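Local coordinates for putative integron gene cassette protein (Uncultured bacterium, PDB 3FUY) that is of unknown function but is encoded by a mobile integron gene cassette and folds into an alpha/beta domain, possibly with a distinct interaction site, at residues K70-A75 with A137-D142; D74-I79 with G89-I94; D112-T117 with R158-S163; L130-L135 with T151-K156. All coordinates share one frame; numbering follows the deposited sequence.

Interaction 1: residues K70-A75 with A137-D142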
# COMPACT_ATOMS: atom_id res chain seq x y z
N LYS B 70 -3.99 20.62 2.05
CA LYS B 70 -4.83 21.61 2.69
C LYS B 70 -4.85 22.93 1.88
O LYS B 70 -5.89 23.56 1.73
CB LYS B 70 -4.36 21.86 4.12
CG LYS B 70 -5.21 22.91 4.86
CD LYS B 70 -4.75 23.11 6.30
CE LYS B 70 -5.63 24.11 7.02
NZ LYS B 70 -5.70 25.42 6.31
N GLY B 71 -3.70 23.32 1.34
CA GLY B 71 -3.65 24.56 0.57
C GLY B 71 -4.60 24.51 -0.62
O GLY B 71 -5.30 25.48 -0.93
N VAL B 72 -4.64 23.36 -1.30
CA VAL B 72 -5.55 23.18 -2.43
C VAL B 72 -7.03 23.22 -2.02
O VAL B 72 -7.85 23.90 -2.66
CB VAL B 72 -5.23 21.90 -3.21
CG1 VAL B 72 -6.27 21.65 -4.30
CG2 VAL B 72 -3.81 21.98 -3.82
N ARG B 73 -7.41 22.51 -0.96
CA ARG B 73 -8.83 22.55 -0.59
C ARG B 73 -9.22 23.94 -0.07
O ARG B 73 -10.35 24.38 -0.28
CB ARG B 73 -9.26 21.38 0.34
CG ARG B 73 -8.55 21.29 1.65
CD ARG B 73 -9.25 20.27 2.61
NE ARG B 73 -8.66 20.39 3.94
CZ ARG B 73 -7.56 19.76 4.31
NH1 ARG B 73 -6.96 18.95 3.45
NH2 ARG B 73 -7.04 19.92 5.52
N ASP B 74 -8.29 24.66 0.56
CA ASP B 74 -8.51 26.07 0.92
C ASP B 74 -8.62 26.98 -0.32
O ASP B 74 -9.44 27.89 -0.35
CB ASP B 74 -7.40 26.59 1.86
CG ASP B 74 -7.43 25.93 3.24
OD1 ASP B 74 -8.38 25.16 3.54
OD2 ASP B 74 -6.50 26.18 4.03
N ALA B 75 -7.78 26.76 -1.33
CA ALA B 75 -7.94 27.50 -2.59
C ALA B 75 -9.31 27.23 -3.21
O ALA B 75 -9.97 28.14 -3.70
CB ALA B 75 -6.80 27.17 -3.59
N ALA B 137 -1.01 31.85 -3.70
CA ALA B 137 -1.11 32.20 -2.28
C ALA B 137 -1.14 30.99 -1.34
O ALA B 137 -0.34 30.89 -0.41
CB ALA B 137 -2.32 33.09 -2.02
N ALA B 138 -2.07 30.06 -1.59
CA ALA B 138 -2.26 28.93 -0.67
C ALA B 138 -1.08 27.97 -0.62
O ALA B 138 -0.77 27.40 0.43
CB ALA B 138 -3.56 28.16 -1.01
N LEU B 139 -0.44 27.75 -1.77
CA LEU B 139 0.70 26.84 -1.85
C LEU B 139 2.05 27.51 -1.54
O LEU B 139 3.09 26.85 -1.52
CB LEU B 139 0.76 26.18 -3.23
CG LEU B 139 -0.42 25.26 -3.58
CD1 LEU B 139 -0.24 24.62 -4.93
CD2 LEU B 139 -0.64 24.17 -2.50
N GLN B 140 2.01 28.82 -1.28
CA GLN B 140 3.22 29.62 -1.04
C GLN B 140 4.27 29.44 -2.11
O GLN B 140 5.42 29.07 -1.83
CB GLN B 140 3.80 29.35 0.35
CG GLN B 140 2.82 29.64 1.49
CD GLN B 140 3.39 29.33 2.86
OE1 GLN B 140 4.40 29.92 3.28
NE2 GLN B 140 2.76 28.40 3.56
N VAL B 141 3.87 29.71 -3.35
CA VAL B 141 4.72 29.50 -4.51
C VAL B 141 5.93 30.42 -4.47
O VAL B 141 5.81 31.58 -4.13
CB VAL B 141 3.92 29.70 -5.80
CG1 VAL B 141 4.84 29.84 -7.01
CG2 VAL B 141 2.92 28.53 -5.98
N ASP B 142 7.10 29.86 -4.74
CA ASP B 142 8.32 30.62 -4.91
C ASP B 142 8.85 31.25 -3.64
O ASP B 142 9.76 32.06 -3.70
CB ASP B 142 8.13 31.69 -5.99
CG ASP B 142 8.50 31.18 -7.36
OD1 ASP B 142 9.64 30.68 -7.49
OD2 ASP B 142 7.67 31.29 -8.29
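G71 and A138 are where helix 59-79 meets the C-terminal end of helix 121-138, with only 4.8 Å between the two CA atoms. G71 carries no side chain, and the room beside its CA is taken up by the A138 backbone and by the tip of L139. The methyl of A138 lies against the carbonyl of G71, with CB 3.2 Å from G71 O, an oxygen that already accepts the helical bond from A75 N at 2.8 Å. One turn on, the CB atoms of A75 and A138 touch at 4.3 Å.

L139 reaches further. Its CB faces the methyl of T151 on strand 150-160. With CG set beside the backbone N (chi1 -64°), the branch is carried toward helix 59-79 and the sheet. CG stays over its own helix, 3.5 Å from L135 O. CD1 heads toward F153. CD2 swings the other way and fits between two residues of helix 59-79, 4.3 Å from G71 CA and 4.1 Å from V72 CG2. V72 continues toward the sheet, onto I92 and I94.

The helix ends here in a Schellman motif. Q140 has a positive phi of 51°, and its N reaches back to A137 O at 3.3 Å. K68, from the preceding turn of helix 59-79, donates to L139 O, so a positive charge sits at the C-terminal end of helix 121-138, where it would probably interact favourably with the helix dipole. With methyls against a bare glycine backbone, the close approach of the helices rests on shape and apolar burial, not on polar bonds between them.

Interaction 2: residues D74-I79 with G89-I94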
# COMPACT_ATOMS: atom_id res chain seq x y z
N ASP B 74 -8.29 24.66 0.56
CA ASP B 74 -8.51 26.07 0.92
C ASP B 74 -8.62 26.98 -0.32
O ASP B 74 -9.44 27.89 -0.35
CB ASP B 74 -7.40 26.59 1.86
CG ASP B 74 -7.43 25.93 3.24
OD1 ASP B 74 -8.38 25.16 3.54
OD2 ASP B 74 -6.50 26.18 4.03
N ALA B 75 -7.78 26.76 -1.33
CA ALA B 75 -7.94 27.50 -2.59
C ALA B 75 -9.31 27.23 -3.21
O ALA B 75 -9.97 28.14 -3.70
CB ALA B 75 -6.80 27.17 -3.59
N GLN B 76 -9.75 25.97 -3.16
CA GLN B 76 -11.06 25.57 -3.68
C GLN B 76 -12.17 26.30 -2.93
O GLN B 76 -13.10 26.84 -3.54
CB GLN B 76 -11.27 24.06 -3.54
CG GLN B 76 -12.71 23.60 -3.84
CD GLN B 76 -13.06 23.69 -5.33
OE1 GLN B 76 -12.67 22.84 -6.12
NE2 GLN B 76 -13.82 24.72 -5.70
N GLN B 77 -12.06 26.33 -1.61
CA GLN B 77 -13.04 27.00 -0.77
C GLN B 77 -13.15 28.49 -1.10
O GLN B 77 -14.23 29.06 -1.01
CB GLN B 77 -12.71 26.78 0.72
CG GLN B 77 -13.81 27.19 1.67
CD GLN B 77 -15.12 26.50 1.38
OE1 GLN B 77 -15.14 25.38 0.86
NE2 GLN B 77 -16.23 27.15 1.71
N SER B 78 -12.04 29.12 -1.50
CA SER B 78 -12.04 30.53 -1.87
C SER B 78 -12.72 30.78 -3.21
O SER B 78 -13.22 31.87 -3.47
CB SER B 78 -10.62 31.09 -1.94
OG SER B 78 -10.07 31.23 -0.65
N ILE B 79 -12.70 29.77 -4.07
CA ILE B 79 -13.25 29.91 -5.41
C ILE B 79 -14.73 29.60 -5.43
O ILE B 79 -15.47 30.12 -6.26
CB ILE B 79 -12.52 28.99 -6.41
CG1 ILE B 79 -11.18 29.63 -6.80
CG2 ILE B 79 -13.36 28.76 -7.65
CD1 ILE B 79 -10.70 29.26 -8.20
N GLY B 89 -18.70 24.53 -10.50
CA GLY B 89 -17.27 24.56 -10.71
C GLY B 89 -16.75 25.97 -10.63
O GLY B 89 -17.51 26.90 -10.36
N PRO B 90 -15.44 26.15 -10.85
CA PRO B 90 -14.52 25.04 -11.14
C PRO B 90 -14.11 24.24 -9.90
O PRO B 90 -14.24 24.72 -8.78
CB PRO B 90 -13.30 25.75 -11.73
CG PRO B 90 -13.35 27.14 -11.15
CD PRO B 90 -14.79 27.47 -10.93
N HIS B 91 -13.60 23.03 -10.13
CA HIS B 91 -12.96 22.23 -9.08
C HIS B 91 -11.44 22.39 -9.18
O HIS B 91 -10.87 22.32 -10.28
CB HIS B 91 -13.26 20.74 -9.27
CG HIS B 91 -14.69 20.36 -9.06
ND1 HIS B 91 -15.20 20.04 -7.81
CD2 HIS B 91 -15.71 20.16 -9.93
CE1 HIS B 91 -16.48 19.70 -7.93
NE2 HIS B 91 -16.80 19.77 -9.21
N ILE B 92 -10.77 22.58 -8.05
CA ILE B 92 -9.32 22.54 -8.02
C ILE B 92 -8.94 21.33 -7.18
O ILE B 92 -9.28 21.26 -6.01
CB ILE B 92 -8.71 23.80 -7.36
CG1 ILE B 92 -9.26 25.07 -7.99
CG2 ILE B 92 -7.22 23.78 -7.49
CD1 ILE B 92 -8.55 26.33 -7.50
N ARG B 93 -8.23 20.38 -7.78
CA ARG B 93 -7.96 19.12 -7.10
C ARG B 93 -6.47 18.82 -7.09
O ARG B 93 -5.81 18.93 -8.12
CB ARG B 93 -8.71 17.97 -7.79
CG ARG B 93 -10.19 18.22 -7.98
CD ARG B 93 -10.92 18.39 -6.63
NE ARG B 93 -10.73 17.26 -5.73
CZ ARG B 93 -11.31 17.16 -4.53
NH1 ARG B 93 -12.13 18.12 -4.12
NH2 ARG B 93 -11.09 16.11 -3.75
N ILE B 94 -5.95 18.42 -5.93
CA ILE B 94 -4.53 18.05 -5.90
C ILE B 94 -4.37 16.64 -6.48
O ILE B 94 -5.28 15.80 -6.36
CB ILE B 94 -3.96 18.15 -4.48
CG1 ILE B 94 -2.44 18.12 -4.51
CG2 ILE B 94 -4.51 17.03 -3.56
CD1 ILE B 94 -1.78 18.55 -3.19
O HOH W 1 -13.52 20.26 -5.57
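Q76 and I92 bring their CA atoms to 5.6 Å where the last turns of helix 59-79 run antiparallel to the start of strand 91-100, at 179° with 8.0 Å between the short axes. This is the return leg of a beta-alpha-beta crossover: strand 44-49 leads into the helix, and strand 91-100 lies parallel to strand 44-49, next to it in the sheet. A cis peptide bond between G89 and P90 precedes the strand.

Q76 is the polar link. Its chain bends at CG (chi2 71°), which folds the amide back onto the strand, where it grips the backbone on both sides of H91. OE1 accepts from I92 N at 2.7 Å, the donor standing 40° above the carbonyl plane. NE2 donates a nearly straight bond to P90 O at 3.1 Å, with that oxygen lying in the plane of the amide. NE2 also bonds to G80 O just past the helix, so both ends of the amide are held and its rotation is fixed in a buried setting.

Apolar side chains pack alongside Q76 in the same helix-strand interface. I79 crosses P90 at about a right angle, laying CG2 against the ring atoms CD and CG. It crosses I92 the same way, CD1 to CD1 at 3.7 Å. I92 CD1 also reaches the methyl of A75, and A131 of helix 121-138 packs against both isoleucines.

A single water finishes the polar cluster: it donates to Q76 OE1 at 2.8 Å, accepts from R93 NH1 at 2.9 Å, and sits in the plane of the H91 ring, 2.8 Å from ND1.

Interaction 3: residues D112-T117 with R158-S163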
# COMPACT_ATOMS: atom_id res chain seq x y z
N ASP B 112 -5.29 19.60 -10.82
CA ASP B 112 -6.18 19.64 -11.98
C ASP B 112 -7.16 20.77 -11.74
O ASP B 112 -7.66 20.92 -10.62
CB ASP B 112 -7.00 18.34 -12.11
CG ASP B 112 -6.23 17.17 -12.73
OD1 ASP B 112 -5.04 17.30 -13.07
OD2 ASP B 112 -6.84 16.08 -12.86
N LEU B 113 -7.44 21.57 -12.76
CA LEU B 113 -8.56 22.50 -12.72
C LEU B 113 -9.66 21.92 -13.60
O LEU B 113 -9.46 21.71 -14.80
CB LEU B 113 -8.17 23.90 -13.24
CG LEU B 113 -9.31 24.93 -13.26
CD1 LEU B 113 -9.57 25.49 -11.86
CD2 LEU B 113 -9.01 26.07 -14.23
N ILE B 114 -10.81 21.65 -13.01
CA ILE B 114 -11.92 21.07 -13.76
C ILE B 114 -13.06 22.07 -13.93
O ILE B 114 -13.66 22.49 -12.95
CB ILE B 114 -12.45 19.77 -13.09
CG1 ILE B 114 -11.30 18.81 -12.79
CG2 ILE B 114 -13.48 19.09 -13.99
CD1 ILE B 114 -11.71 17.59 -11.95
N VAL B 115 -13.34 22.45 -15.18
CA VAL B 115 -14.48 23.32 -15.48
C VAL B 115 -15.57 22.54 -16.20
O VAL B 115 -15.33 21.46 -16.73
CB VAL B 115 -14.08 24.56 -16.32
CG1 VAL B 115 -13.09 25.43 -15.56
CG2 VAL B 115 -13.50 24.14 -17.66
N GLY B 116 -16.78 23.09 -16.21
CA GLY B 116 -17.91 22.41 -16.84
C GLY B 116 -17.80 22.47 -18.36
O GLY B 116 -17.38 23.48 -18.91
N THR B 117 -18.17 21.38 -19.03
CA THR B 117 -18.12 21.32 -20.49
C THR B 117 -18.81 22.54 -21.12
O THR B 117 -18.44 22.97 -22.21
CB THR B 117 -18.75 20.03 -21.04
OG1 THR B 117 -20.01 19.80 -20.40
CG2 THR B 117 -17.85 18.82 -20.79
N ARG B 158 -9.10 20.48 -17.38
CA ARG B 158 -10.02 19.43 -17.81
C ARG B 158 -11.37 20.07 -18.01
O ARG B 158 -11.68 21.09 -17.40
CB ARG B 158 -10.13 18.31 -16.76
CG ARG B 158 -8.86 17.49 -16.57
CD ARG B 158 -9.04 16.38 -15.54
NE ARG B 158 -7.86 15.53 -15.39
CZ ARG B 158 -7.52 14.56 -16.24
NH1 ARG B 158 -8.30 14.30 -17.29
NH2 ARG B 158 -6.43 13.83 -16.03
N GLU B 159 -12.18 19.46 -18.85
CA GLU B 159 -13.59 19.80 -18.89
C GLU B 159 -14.37 18.51 -18.75
O GLU B 159 -13.94 17.44 -19.19
CB GLU B 159 -13.97 20.58 -20.15
CG GLU B 159 -14.09 19.77 -21.43
CD GLU B 159 -14.51 20.64 -22.63
OE1 GLU B 159 -15.64 21.17 -22.64
OE2 GLU B 159 -13.70 20.78 -23.57
N GLU B 160 -15.52 18.61 -18.09
CA GLU B 160 -16.33 17.46 -17.77
C GLU B 160 -17.74 17.95 -17.59
O GLU B 160 -17.95 19.08 -17.17
CB GLU B 160 -15.84 16.82 -16.47
CG GLU B 160 -14.41 16.30 -16.50
CD GLU B 160 -14.30 14.96 -17.19
OE1 GLU B 160 -15.33 14.46 -17.70
OE2 GLU B 160 -13.18 14.41 -17.24
N LEU B 161 -18.71 17.11 -17.90
CA LEU B 161 -20.08 17.45 -17.59
C LEU B 161 -20.24 17.19 -16.10
O LEU B 161 -20.23 16.04 -15.66
CB LEU B 161 -21.03 16.58 -18.40
CG LEU B 161 -22.52 16.92 -18.30
CD1 LEU B 161 -22.76 18.37 -18.66
CD2 LEU B 161 -23.33 15.99 -19.21
N LEU B 162 -20.38 18.25 -15.31
CA LEU B 162 -20.28 18.13 -13.86
C LEU B 162 -21.49 17.42 -13.23
O LEU B 162 -21.43 17.00 -12.07
CB LEU B 162 -20.07 19.49 -13.22
CG LEU B 162 -18.83 20.27 -13.65
CD1 LEU B 162 -18.73 21.50 -12.80
CD2 LEU B 162 -17.57 19.43 -13.51
N SER B 163 -22.57 17.28 -13.98
CA SER B 163 -23.77 16.65 -13.46
C SER B 163 -23.83 15.16 -13.81
O SER B 163 -24.69 14.43 -13.32
CB SER B 163 -25.02 17.38 -13.96
OG SER B 163 -25.16 17.21 -15.36
O HOH W 2 -4.52 14.67 -14.00
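L113, V115 and T117 exchange backbone hydrogen bonds with R158 and E160, zipping strand 106-116 to strand 150-160 in parallel. R158 N donates to L113 O at 2.9 Å and R158 O accepts from V115 N at 3.1 Å. Further along, V115 O receives E160 N, and E160 O receives T117 N at 3.0 Å. In between, the CA-H of E159 leans on V115 O and that of G116 on E160 O. I114 pairs with R158 and V115 with E159, each pair on its own face of the sheet; G116 and E160 are still bridged, but their side-chain directions no longer match.

The charged contact lies at the start of the pairing. R158 runs out extended from CG, and its NE donates to D112 OD2 at 2.8 Å. The oxygen lies close to the guanidinium plane, but the donor stands 62° above the carboxylate, the two flat groups being turned 59° apart. A water bridges the same pair, donating to D112 OD1 and accepting from R158 NH2 at 2.9 Å. R95 of the next strand forms a second salt bridge with D112 OD2, so two positive groups share one buried carboxylate, probably favouring its charged form. E159 is tied to R124 and E160 to Y174.

Apolar contacts close the far end. I114 CG2 meets E160 CG at 3.9 Å and L162 CD2 at 4.1 Å. Past the strand end the L162 side chain reaches back, setting CG 3.9 Å from G116 CA.

Adjacent parallel strands joined through helix 121-138 make this the strand pairing of a classic beta-alpha-beta crossover, with strand 150-160 outermost in the chain's sheet.

Interaction 4: residues L130-L135 with T151-K156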
# COMPACT_ATOMS: atom_id res chain seq x y z
N LEU B 130 -8.15 33.08 -11.75
CA LEU B 130 -8.56 33.14 -10.36
C LEU B 130 -7.93 31.98 -9.58
O LEU B 130 -7.33 32.19 -8.53
CB LEU B 130 -10.07 33.10 -10.25
CG LEU B 130 -10.61 33.28 -8.83
CD1 LEU B 130 -10.22 34.65 -8.30
CD2 LEU B 130 -12.11 33.08 -8.80
N ALA B 131 -8.06 30.78 -10.12
CA ALA B 131 -7.48 29.59 -9.51
C ALA B 131 -5.96 29.72 -9.33
O ALA B 131 -5.44 29.43 -8.25
CB ALA B 131 -7.84 28.32 -10.32
N LYS B 132 -5.26 30.19 -10.35
CA LYS B 132 -3.81 30.34 -10.25
C LYS B 132 -3.42 31.33 -9.15
O LYS B 132 -2.45 31.12 -8.41
CB LYS B 132 -3.19 30.76 -11.59
CG LYS B 132 -3.22 29.68 -12.66
CD LYS B 132 -2.27 30.00 -13.83
CE LYS B 132 -2.68 31.26 -14.56
NZ LYS B 132 -1.80 31.51 -15.76
N GLU B 133 -4.18 32.41 -9.05
CA GLU B 133 -4.00 33.40 -8.01
C GLU B 133 -4.17 32.74 -6.63
O GLU B 133 -3.30 32.84 -5.78
CB GLU B 133 -5.02 34.52 -8.20
CG GLU B 133 -4.95 35.66 -7.21
CD GLU B 133 -6.10 36.65 -7.40
OE1 GLU B 133 -6.49 36.90 -8.57
OE2 GLU B 133 -6.62 37.17 -6.39
N LYS B 134 -5.29 32.06 -6.42
CA LYS B 134 -5.53 31.41 -5.13
C LYS B 134 -4.44 30.40 -4.80
O LYS B 134 -4.01 30.31 -3.65
CB LYS B 134 -6.90 30.74 -5.09
CG LYS B 134 -8.07 31.69 -5.36
CD LYS B 134 -8.11 32.82 -4.35
CE LYS B 134 -9.35 33.70 -4.55
NZ LYS B 134 -9.39 34.83 -3.58
N LEU B 135 -3.98 29.66 -5.80
CA LEU B 135 -2.97 28.63 -5.57
C LEU B 135 -1.59 29.20 -5.28
O LEU B 135 -0.84 28.66 -4.47
CB LEU B 135 -2.90 27.65 -6.76
CG LEU B 135 -4.04 26.65 -6.89
CD1 LEU B 135 -3.99 26.02 -8.26
CD2 LEU B 135 -3.98 25.58 -5.79
N THR B 151 7.92 26.07 -3.09
CA THR B 151 6.90 25.35 -3.83
C THR B 151 6.63 25.94 -5.22
O THR B 151 6.65 27.16 -5.40
CB THR B 151 5.58 25.28 -3.00
OG1 THR B 151 5.84 24.66 -1.74
CG2 THR B 151 4.49 24.50 -3.73
N GLN B 152 6.41 25.08 -6.20
CA GLN B 152 5.88 25.49 -7.49
C GLN B 152 4.70 24.59 -7.80
O GLN B 152 4.54 23.53 -7.19
CB GLN B 152 6.94 25.32 -8.58
CG GLN B 152 8.26 26.03 -8.31
CD GLN B 152 8.14 27.54 -8.27
OE1 GLN B 152 7.24 28.13 -8.89
NE2 GLN B 152 9.05 28.18 -7.54
N PHE B 153 3.87 24.98 -8.77
CA PHE B 153 2.80 24.08 -9.17
C PHE B 153 2.62 24.00 -10.69
O PHE B 153 3.09 24.86 -11.43
CB PHE B 153 1.47 24.41 -8.48
CG PHE B 153 0.81 25.66 -9.00
CD1 PHE B 153 -0.26 25.58 -9.87
CD2 PHE B 153 1.25 26.90 -8.60
CE1 PHE B 153 -0.87 26.74 -10.34
CE2 PHE B 153 0.64 28.06 -9.07
CZ PHE B 153 -0.42 27.98 -9.94
N GLU B 154 1.96 22.94 -11.13
CA GLU B 154 1.52 22.80 -12.51
C GLU B 154 0.04 22.48 -12.49
O GLU B 154 -0.42 21.61 -11.73
CB GLU B 154 2.26 21.67 -13.24
CG GLU B 154 3.63 22.03 -13.75
CD GLU B 154 4.18 20.95 -14.68
OE1 GLU B 154 3.38 20.16 -15.22
OE2 GLU B 154 5.42 20.90 -14.87
N MSE B 155 -0.70 23.17 -13.35
CA MSE B 155 -2.14 23.02 -13.41
C MSE B 155 -2.61 22.45 -14.75
O MSE B 155 -2.47 23.07 -15.80
CB MSE B 155 -2.79 24.38 -13.17
CG MSE B 155 -4.30 24.34 -13.23
SE MSE B 155 -5.02 26.03 -12.52
CE MSE B 155 -3.56 26.45 -11.35
N LYS B 156 -3.17 21.25 -14.70
CA LYS B 156 -3.76 20.61 -15.87
C LYS B 156 -5.21 21.05 -15.97
O LYS B 156 -5.91 21.17 -14.95
CB LYS B 156 -3.66 19.08 -15.73
CG LYS B 156 -4.10 18.32 -16.96
CD LYS B 156 -4.05 16.81 -16.75
CE LYS B 156 -2.63 16.33 -16.56
NZ LYS B 156 -2.62 14.88 -16.19
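L135 packs on the ring of F153: its CB sits 4.2 Å from the ring centroid, only 16° off the normal, in a CH-pi contact over one face. The phenyl is brought to meet it by its first torsion, CG lying between backbone N and carbonyl carbon (chi1 73°). The two side chains cross at about a right angle, and L135 CD1 lies over the same face, out past the rim, 3.8 Å from F153 CE1.

Two residues along the strand, the selenomethionine M155 is the second bump. Its chain leaves anti to the backbone N and drives SE into the hollow between A131 and K132, 4.2 Å from A131 CB and 4.1 Å from K132 CG. The placement of its terminal methyl CE is doubtful. K132 offers its CG and its carbonyl oxygen, the latter 4.0 Å from F153 CZ; the rest of the chain leads outward, and NZ pairs with E129.

The short axes, 10.5 Å apart, run nearly antiparallel, at 159°. A131 and L135 also pack on I92 of strand 91-100 and reach helix 59-79 through I79 and A75, while F153 is flanked by L139 and V141 beyond the helix end.

Two helices lie on one face of a mixed sheet: interactions 2 and 4 seat them on it, 1 joins the helices and 3 pairs two strands. Interactions 1 and 2 share D74 and A75 on helix 59-79, their centres about 10 Å apart. Interaction 4, on helix 121-138 and strand 150-160, is about 8 Å from interaction 1 and 10 Å from interaction 2. Interaction 3 lies about 17 Å from interaction 4 between centres, farther along that strand. Along the chain interaction 2 closes before 3 and 4 open, and 4 falls within the span of 3. I92, A131 and L113 link interactions 2, 3 and 4, and V72, packed on I92-I94, ties interaction 1 to 2.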